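Local coordinates for protein D-alanyl-lipoteichoic acid synthetase (Streptococcus pneumoniae, PDB 3BMA) that probably takes part in adding D-alanine to lipoteichoic acid, a step of cell wall biogenesis, at residues Q92-L97 / S286-N291; L280-F285 / Y323-Q328; F294-V299 / Q316-I321. The protein carries 1 engineered substitution. One frame throughout, in Å; residues are numbered along the deposited sequence. Where two conformers were deposited one is given.

Contact 1 of 3, residues Q92-L97 / S286-N291; sequences QMLPQL and SKSKVN
With chi1 near -22°, well away from a staggered value, Val290 brings its CG1 branch against the carbonyl oxygen of Leu97, and CG1 comes to 3.4 Å from Leu97 O. Ser288 has a chi1 of -47°, which folds OG back to the last turn of helix 274-287, where it hydrogen-bonds to Gln284 O. A small hydroxyl suits this buried place, because its polar end is satisfied by its own helix while the residue points toward 92-97. Leu94 comes only loosely near, its CD1 4.5 Å from Ser288 OG. The apolar touch is slight: Leu97 CB sits 4.2 Å from Val290 CG1, and the Leu97 side chain also packs against Pro45 and Phe47 of strand 43-47. No hydrogen bond joins the two segments themselves. Just beyond Leu97, however, Asn99 and Lys100 make backbone bonds to Ser288 and Asn291, tying the approaches to strands 101-105 and 291-296 together. Lys289 takes a positive phi of 57° and turns the chain out of the helix, its exposed side chain leading away from 92-97. The weak bond from Lys289 N to Ser286 O, the probable one from Val290 N to Phe285 O, and the packing of Val290 on Phe285 are the marks of a Schellman motif, which here ends a helix just before an inner strand, 291-296, of the parallel sheet.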
# COMPACT_ATOMS: atom_id res chain seq x y z
N GLN C 92 22.51 -4.42 -9.62
CA GLN C 92 22.64 -4.87 -8.23
C GLN C 92 23.80 -4.22 -7.48
O GLN C 92 23.88 -4.31 -6.25
CB GLN C 92 22.85 -6.38 -8.19
CG GLN C 92 21.71 -7.23 -8.70
CD GLN C 92 22.09 -8.68 -8.76
OE1 GLN C 92 22.81 -9.10 -9.67
NE2 GLN C 92 21.63 -9.47 -7.80
N MET C 93 24.70 -3.57 -8.21
CA MET C 93 25.95 -3.08 -7.62
C MET C 93 26.36 -1.69 -8.11
O MET C 93 27.55 -1.37 -8.20
CB MET C 93 27.09 -4.09 -7.85
CG MET C 93 27.25 -4.57 -9.29
SD MET C 93 28.68 -5.64 -9.51
CE MET C 93 28.50 -6.09 -11.22
N LEU C 94 25.36 -0.85 -8.40
CA LEU C 94 25.58 0.54 -8.84
C LEU C 94 26.47 1.43 -7.95
O LEU C 94 27.33 2.12 -8.49
CB LEU C 94 24.23 1.23 -9.15
CG LEU C 94 23.80 1.42 -10.61
CD1 LEU C 94 24.29 0.31 -11.53
CD2 LEU C 94 22.30 1.59 -10.72
N PRO C 95 26.27 1.43 -6.61
CA PRO C 95 27.19 2.24 -5.80
C PRO C 95 28.61 1.68 -5.72
O PRO C 95 29.56 2.42 -5.44
CB PRO C 95 26.55 2.22 -4.40
CG PRO C 95 25.16 1.70 -4.59
CD PRO C 95 25.26 0.77 -5.75
N GLN C 96 28.75 0.38 -5.99
CA GLN C 96 30.05 -0.31 -5.97
C GLN C 96 30.82 -0.12 -7.27
O GLN C 96 32.00 -0.46 -7.36
CB GLN C 96 29.85 -1.81 -5.69
CG GLN C 96 29.60 -2.17 -4.23
CD GLN C 96 28.23 -1.76 -3.72
OE1 GLN C 96 28.11 -1.13 -2.67
NE2 GLN C 96 27.18 -2.11 -4.47
N LEU C 97 30.14 0.42 -8.29
CA LEU C 97 30.76 0.69 -9.59
C LEU C 97 31.08 2.17 -9.78
O LEU C 97 31.93 2.52 -10.59
CB LEU C 97 29.86 0.22 -10.73
CG LEU C 97 29.56 -1.28 -10.88
CD1 LEU C 97 28.63 -1.47 -12.05
CD2 LEU C 97 30.82 -2.11 -11.04
N SER C 286 28.81 5.40 -18.38
CA SER C 286 28.78 6.86 -18.43
C SER C 286 28.07 7.46 -17.22
O SER C 286 28.54 8.44 -16.65
CB SER C 286 28.14 7.33 -19.73
OG SER C 286 28.03 8.74 -19.79
N LYS C 287 26.92 6.88 -16.86
CA LYS C 287 26.12 7.33 -15.72
C LYS C 287 26.85 7.13 -14.40
O LYS C 287 26.77 7.98 -13.51
CB LYS C 287 24.79 6.59 -15.68
CG LYS C 287 23.77 6.99 -16.73
CD LYS C 287 22.62 5.99 -16.73
CE LYS C 287 21.49 6.44 -17.62
NZ LYS C 287 20.31 5.55 -17.47
N SER C 288 27.55 6.00 -14.28
CA SER C 288 28.25 5.64 -13.04
C SER C 288 29.67 6.18 -12.98
O SER C 288 30.35 6.04 -11.96
CB SER C 288 28.28 4.12 -12.87
OG SER C 288 27.00 3.54 -13.09
N LYS C 289 30.10 6.81 -14.08
CA LYS C 289 31.46 7.35 -14.25
C LYS C 289 32.55 6.29 -14.05
O LYS C 289 33.55 6.55 -13.38
CB LYS C 289 31.73 8.56 -13.32
CG LYS C 289 30.72 9.69 -13.41
CD LYS C 289 31.21 10.89 -12.62
CE LYS C 289 30.09 11.90 -12.40
NZ LYS C 289 29.06 11.40 -11.43
N VAL C 290 32.35 5.10 -14.62
CA VAL C 290 33.39 4.07 -14.51
C VAL C 290 34.43 4.25 -15.62
O VAL C 290 34.11 4.76 -16.70
CB VAL C 290 32.85 2.58 -14.40
CG1 VAL C 290 31.42 2.53 -13.91
CG2 VAL C 290 33.00 1.82 -15.69
N ASN C 291 35.67 3.87 -15.33
CA ASN C 291 36.75 3.93 -16.30
C ASN C 291 37.14 2.51 -16.71
O ASN C 291 37.96 1.87 -16.05
CB ASN C 291 37.95 4.69 -15.72
CG ASN C 291 39.03 4.98 -16.76
OD1 ASN C 291 38.79 4.94 -17.97
ND2 ASN C 291 40.23 5.27 -16.28

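Contact 2 of 3, residues L280-F285 / Y323-Q328; sequences LVLTQF and YQLESQ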
# COMPACT_ATOMS: atom_id res chain seq x y z
N LEU C 280 23.81 -0.50 -23.84
CA LEU C 280 23.26 -0.48 -22.48
C LEU C 280 24.37 -0.38 -21.45
O LEU C 280 24.30 0.44 -20.53
CB LEU C 280 22.42 -1.72 -22.21
CG LEU C 280 21.06 -1.79 -22.91
CD1 LEU C 280 20.47 -3.16 -22.73
CD2 LEU C 280 20.13 -0.74 -22.36
N VAL C 281 25.38 -1.23 -21.61
CA VAL C 281 26.55 -1.26 -20.75
C VAL C 281 27.29 0.09 -20.76
O VAL C 281 27.55 0.66 -19.70
CB VAL C 281 27.49 -2.42 -21.16
CG1 VAL C 281 28.89 -2.25 -20.61
CG2 VAL C 281 26.90 -3.76 -20.73
N LEU C 282 27.58 0.61 -21.95
CA LEU C 282 28.31 1.87 -22.12
C LEU C 282 27.60 3.06 -21.49
O LEU C 282 28.25 3.92 -20.90
CB LEU C 282 28.59 2.16 -23.61
CG LEU C 282 29.38 1.10 -24.39
CD1 LEU C 282 29.55 1.50 -25.84
CD2 LEU C 282 30.73 0.81 -23.75
N THR C 283 26.27 3.07 -21.61
CA THR C 283 25.42 4.08 -20.96
C THR C 283 25.54 4.00 -19.44
O THR C 283 25.65 5.04 -18.77
CB THR C 283 23.94 3.92 -21.37
OG1 THR C 283 23.84 3.91 -22.80
CG2 THR C 283 23.09 5.06 -20.83
N GLN C 284 25.53 2.78 -18.90
CA GLN C 284 25.71 2.57 -17.47
C GLN C 284 27.09 3.02 -17.00
O GLN C 284 27.23 3.61 -15.93
CB GLN C 284 25.45 1.11 -17.08
CG GLN C 284 25.18 0.92 -15.59
CD GLN C 284 24.09 1.85 -15.08
OE1 GLN C 284 22.94 1.78 -15.51
NE2 GLN C 284 24.45 2.73 -14.15
N PHE C 285 28.10 2.75 -17.83
CA PHE C 285 29.48 3.20 -17.57
C PHE C 285 29.59 4.73 -17.53
O PHE C 285 30.36 5.28 -16.75
CB PHE C 285 30.44 2.63 -18.63
CG PHE C 285 30.79 1.18 -18.42
CD1 PHE C 285 30.36 0.47 -17.30
CD2 PHE C 285 31.60 0.52 -19.35
CE1 PHE C 285 30.71 -0.86 -17.11
CE2 PHE C 285 31.96 -0.82 -19.17
CZ PHE C 285 31.51 -1.51 -18.05
N TYR C 323 34.65 1.83 -33.10
CA TYR C 323 33.97 3.08 -33.41
C TYR C 323 32.90 3.43 -32.38
O TYR C 323 32.81 4.58 -31.95
CB TYR C 323 33.36 3.07 -34.81
CG TYR C 323 32.66 4.37 -35.16
CD1 TYR C 323 33.39 5.53 -35.44
CD2 TYR C 323 31.26 4.45 -35.18
CE1 TYR C 323 32.75 6.72 -35.74
CE2 TYR C 323 30.61 5.64 -35.48
CZ TYR C 323 31.36 6.77 -35.76
OH TYR C 323 30.72 7.95 -36.06
N GLN C 324 32.11 2.43 -31.97
CA GLN C 324 31.07 2.61 -30.95
C GLN C 324 31.67 3.06 -29.62
O GLN C 324 31.12 3.94 -28.95
CB GLN C 324 30.28 1.31 -30.77
CG GLN C 324 28.99 1.49 -29.96
CD GLN C 324 28.10 0.26 -29.96
OE1 GLN C 324 28.43 -0.77 -30.56
NE2 GLN C 324 26.97 0.36 -29.28
N LEU C 325 32.80 2.47 -29.26
CA LEU C 325 33.52 2.84 -28.04
C LEU C 325 34.14 4.24 -28.16
O LEU C 325 33.80 5.13 -27.39
CB LEU C 325 34.60 1.81 -27.71
CG LEU C 325 34.24 0.33 -27.60
CD1 LEU C 325 35.47 -0.49 -27.27
CD2 LEU C 325 33.14 0.09 -26.57
N GLU C 326 35.02 4.41 -29.15
CA GLU C 326 35.85 5.61 -29.28
C GLU C 326 35.12 6.89 -29.66
O GLU C 326 35.51 7.97 -29.21
CB GLU C 326 37.03 5.36 -30.22
CG GLU C 326 38.13 4.55 -29.58
CD GLU C 326 39.22 4.13 -30.54
OE1 GLU C 326 38.91 3.50 -31.58
OE2 GLU C 326 40.40 4.43 -30.25
N SER C 327 34.06 6.78 -30.46
CA SER C 327 33.27 7.96 -30.83
C SER C 327 32.45 8.51 -29.67
O SER C 327 31.89 9.60 -29.75
CB SER C 327 32.37 7.69 -32.04
OG SER C 327 31.28 6.85 -31.69
N GLN C 328 32.39 7.73 -28.59
CA GLN C 328 31.66 8.10 -27.39
C GLN C 328 32.60 8.44 -26.24
O GLN C 328 32.15 8.90 -25.19
CB GLN C 328 30.70 6.98 -27.00
CG GLN C 328 29.54 6.81 -27.96
CD GLN C 328 28.54 5.78 -27.47
OE1 GLN C 328 27.44 6.12 -27.04
NE2 GLN C 328 28.92 4.50 -27.53
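Apolar contact centres on Leu282, which points from helix 274-287 at the other helix and spreads its two methyl groups over three residues there. Its CD2 meets Leu325 CD2 at 3.8 Å, and Leu282 CD1 lies almost as near the same methyl, at 3.9 Å, so that Leu325 CD2 is set against the fork of the leucine. The two leucine side chains cross at about a right angle. Leu282 CD1 also rests on the aliphatic stem of Gln324, 4.2 Å from CG, a position where a long amide chain offers carbon to the core and sends its polar end elsewhere.

Both helices lie against strand 291-296 of the parallel sheet, and Phe294 of that strand packs on Leu282, Phe285 and Leu325. This is the packing of helices on the face of a parallel sheet, as in alpha/beta folds; the leucines, flexible and wholly apolar, fit between the two helices and Phe294.

Polar bonds run beside this apolar patch, within 323-328 or to residues outside the pair. Gln328, with CG anti to its carbonyl carbon (chi1 -70°), returns along the helix end, and NE2 gives a 2.7 Å bond to Gln324 O; the N-H points at the oxygen with an angle of 162°, the donor lying out of the carbonyl plane. The same NE2 lies 3.5 Å from Leu282 CD1, a non-bonded touch. Gln328 OE1 accepts from Gln279 NE2 and Asn380 N. The amide of Gln324 is likewise engaged, NE2 with Tyr275 O and Gln279 OE1, and OE1 with Trp388 NE1. At the last turn, Ser327 N and Ser327 OG reach Tyr323 O from opposite faces of its plane, the hydroxyl at 2.7 Å.

Contact 3 of 3, residues F294-V299 / Q316-I321; sequences FIIPPV and QTVQKI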
# COMPACT_ATOMS: atom_id res chain seq x y z
N PHE C 294 38.66 -2.08 -22.20
CA PHE C 294 38.05 -3.11 -23.03
C PHE C 294 39.08 -4.05 -23.65
O PHE C 294 40.16 -3.63 -24.07
CB PHE C 294 37.17 -2.48 -24.11
CG PHE C 294 36.06 -1.63 -23.56
CD1 PHE C 294 34.90 -2.22 -23.06
CD2 PHE C 294 36.19 -0.25 -23.51
CE1 PHE C 294 33.87 -1.45 -22.55
CE2 PHE C 294 35.16 0.54 -22.99
CZ PHE C 294 34.01 -0.06 -22.51
N ILE C 295 38.73 -5.33 -23.69
CA ILE C 295 39.61 -6.36 -24.25
C ILE C 295 38.94 -6.96 -25.48
O ILE C 295 37.80 -7.43 -25.40
CB ILE C 295 39.91 -7.49 -23.22
CG1 ILE C 295 40.19 -6.92 -21.82
CG2 ILE C 295 41.00 -8.43 -23.73
CD1 ILE C 295 41.45 -6.06 -21.68
N ILE C 296 39.63 -6.92 -26.61
CA ILE C 296 39.12 -7.52 -27.83
C ILE C 296 40.00 -8.71 -28.21
O ILE C 296 41.09 -8.51 -28.74
CB ILE C 296 39.01 -6.50 -28.99
CG1 ILE C 296 38.26 -5.24 -28.54
CG2 ILE C 296 38.32 -7.13 -30.20
CD1 ILE C 296 38.06 -4.20 -29.63
N PRO C 297 39.54 -9.94 -27.92
CA PRO C 297 40.30 -11.17 -28.17
C PRO C 297 40.33 -11.56 -29.65
O PRO C 297 39.44 -11.16 -30.42
CB PRO C 297 39.51 -12.24 -27.39
CG PRO C 297 38.52 -11.49 -26.55
CD PRO C 297 38.24 -10.24 -27.30
N PRO C 298 41.37 -12.30 -30.07
CA PRO C 298 41.35 -12.89 -31.39
C PRO C 298 40.71 -14.28 -31.41
O PRO C 298 40.42 -14.86 -30.36
CB PRO C 298 42.83 -13.02 -31.73
CG PRO C 298 43.47 -13.31 -30.41
CD PRO C 298 42.64 -12.59 -29.37
N VAL C 299 40.48 -14.80 -32.62
CA VAL C 299 40.17 -16.21 -32.81
C VAL C 299 41.49 -16.87 -33.22
O VAL C 299 42.34 -16.22 -33.81
CB VAL C 299 39.03 -16.40 -33.86
CG1 VAL C 299 38.83 -17.86 -34.24
CG2 VAL C 299 37.72 -15.84 -33.34
N GLN C 316 36.83 -6.03 -39.68
CA GLN C 316 35.78 -5.07 -40.03
C GLN C 316 34.74 -4.92 -38.92
O GLN C 316 34.14 -3.86 -38.77
CB GLN C 316 35.11 -5.47 -41.35
CG GLN C 316 34.46 -4.33 -42.11
CD GLN C 316 33.75 -4.80 -43.37
OE1 GLN C 316 32.73 -4.24 -43.76
NE2 GLN C 316 34.30 -5.84 -44.01
N THR C 317 34.54 -6.00 -38.14
CA THR C 317 33.64 -5.99 -36.98
C THR C 317 34.31 -5.35 -35.77
O THR C 317 33.65 -4.69 -34.97
CB THR C 317 33.20 -7.41 -36.60
OG1 THR C 317 34.33 -8.16 -36.16
CG2 THR C 317 32.58 -8.09 -37.78
N VAL C 318 35.62 -5.57 -35.65
CA VAL C 318 36.43 -4.93 -34.60
C VAL C 318 36.44 -3.41 -34.81
O VAL C 318 36.29 -2.65 -33.86
CB VAL C 318 37.88 -5.50 -34.56
CG1 VAL C 318 38.80 -4.63 -33.71
CG2 VAL C 318 37.87 -6.92 -34.01
N GLN C 319 36.57 -2.99 -36.07
CA GLN C 319 36.46 -1.58 -36.45
C GLN C 319 35.09 -1.00 -36.11
O GLN C 319 34.98 0.17 -35.73
CB GLN C 319 36.74 -1.40 -37.94
CG GLN C 319 38.22 -1.42 -38.32
CD GLN C 319 38.45 -1.68 -39.80
OE1 GLN C 319 37.89 -0.98 -40.66
NE2 GLN C 319 39.27 -2.68 -40.11
N LYS C 320 34.04 -1.82 -36.23
CA LYS C 320 32.68 -1.42 -35.90
C LYS C 320 32.49 -1.28 -34.38
O LYS C 320 31.79 -0.38 -33.91
CB LYS C 320 31.66 -2.40 -36.48
CG LYS C 320 30.26 -1.83 -36.56
CD LYS C 320 29.24 -2.82 -37.09
CE LYS C 320 27.85 -2.39 -36.67
NZ LYS C 320 26.77 -3.14 -37.35
N ILE C 321 33.14 -2.19 -33.64
CA ILE C 321 33.15 -2.17 -32.18
C ILE C 321 33.91 -0.95 -31.66
O ILE C 321 33.37 -0.18 -30.86
CB ILE C 321 33.74 -3.51 -31.60
CG1 ILE C 321 32.73 -4.64 -31.76
CG2 ILE C 321 34.11 -3.36 -30.12
CD1 ILE C 321 33.31 -6.04 -31.66
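Ile296 lays both of its branches on helix 311-326, overlapping Val318 and Ile321, which stand one turn apart on the same helix face. With chi1 at -51°, CG1 lies beside the backbone N, which puts CG2 anti to it, and Ile296 CG2 meets Val318 CG2 at 3.8 Å. The tip of the longer branch touches both helix residues: Ile296 CD1 is 4.1 Å from Ile321 CG2 and 4.2 Å from Val318 CG1. Ile296 and Ile321 run alongside each other in opposite senses, whereas Val318 meets the isoleucine at a slant. Beta-branched residues suit both sides, since each presents a methyl close to the backbone and packs in the narrow layer between strand and helix, where the CA atoms of Ile296 and Val318 are 7.7 Å apart.

Neighbours complete the apolar layer. Ile296 also touches Ile333 of the next strand, and Ile321 leans on Tyr275 of helix 274-287. Beyond Ile296 the strand ends in Pro297, whose carbonyl oxygen is hydrogen-bonded to Tyr314 OH. Strand 291-296, helix 311-326 (after the short helix 301-307) and parallel strand 333-335 form a beta-alpha-beta crossover, consistent with the SGNH-hydrolase-like fold of the family.

Overall arrangement
All three contacts are largely buried, yet contact 1 is nearest a surface: Lys289 packs on Pro39 of a second subunit, while no other chain touches contacts 2 and 3. Helix 274-287 serves contacts 1 and 2, helix 311-326 serves contacts 2 and 3, and strand 291-296 begins at the last residue of contact 1 and carries contact 3. Phe294, at the start of 294-299, packs against the leucines of contact 2, so those two share one apolar layer. Chemistry follows place: a helix end and backbone in contact 1, helix against helix with amides at the margin in contact 2, and aliphatic branches between strand and helix in contact 3.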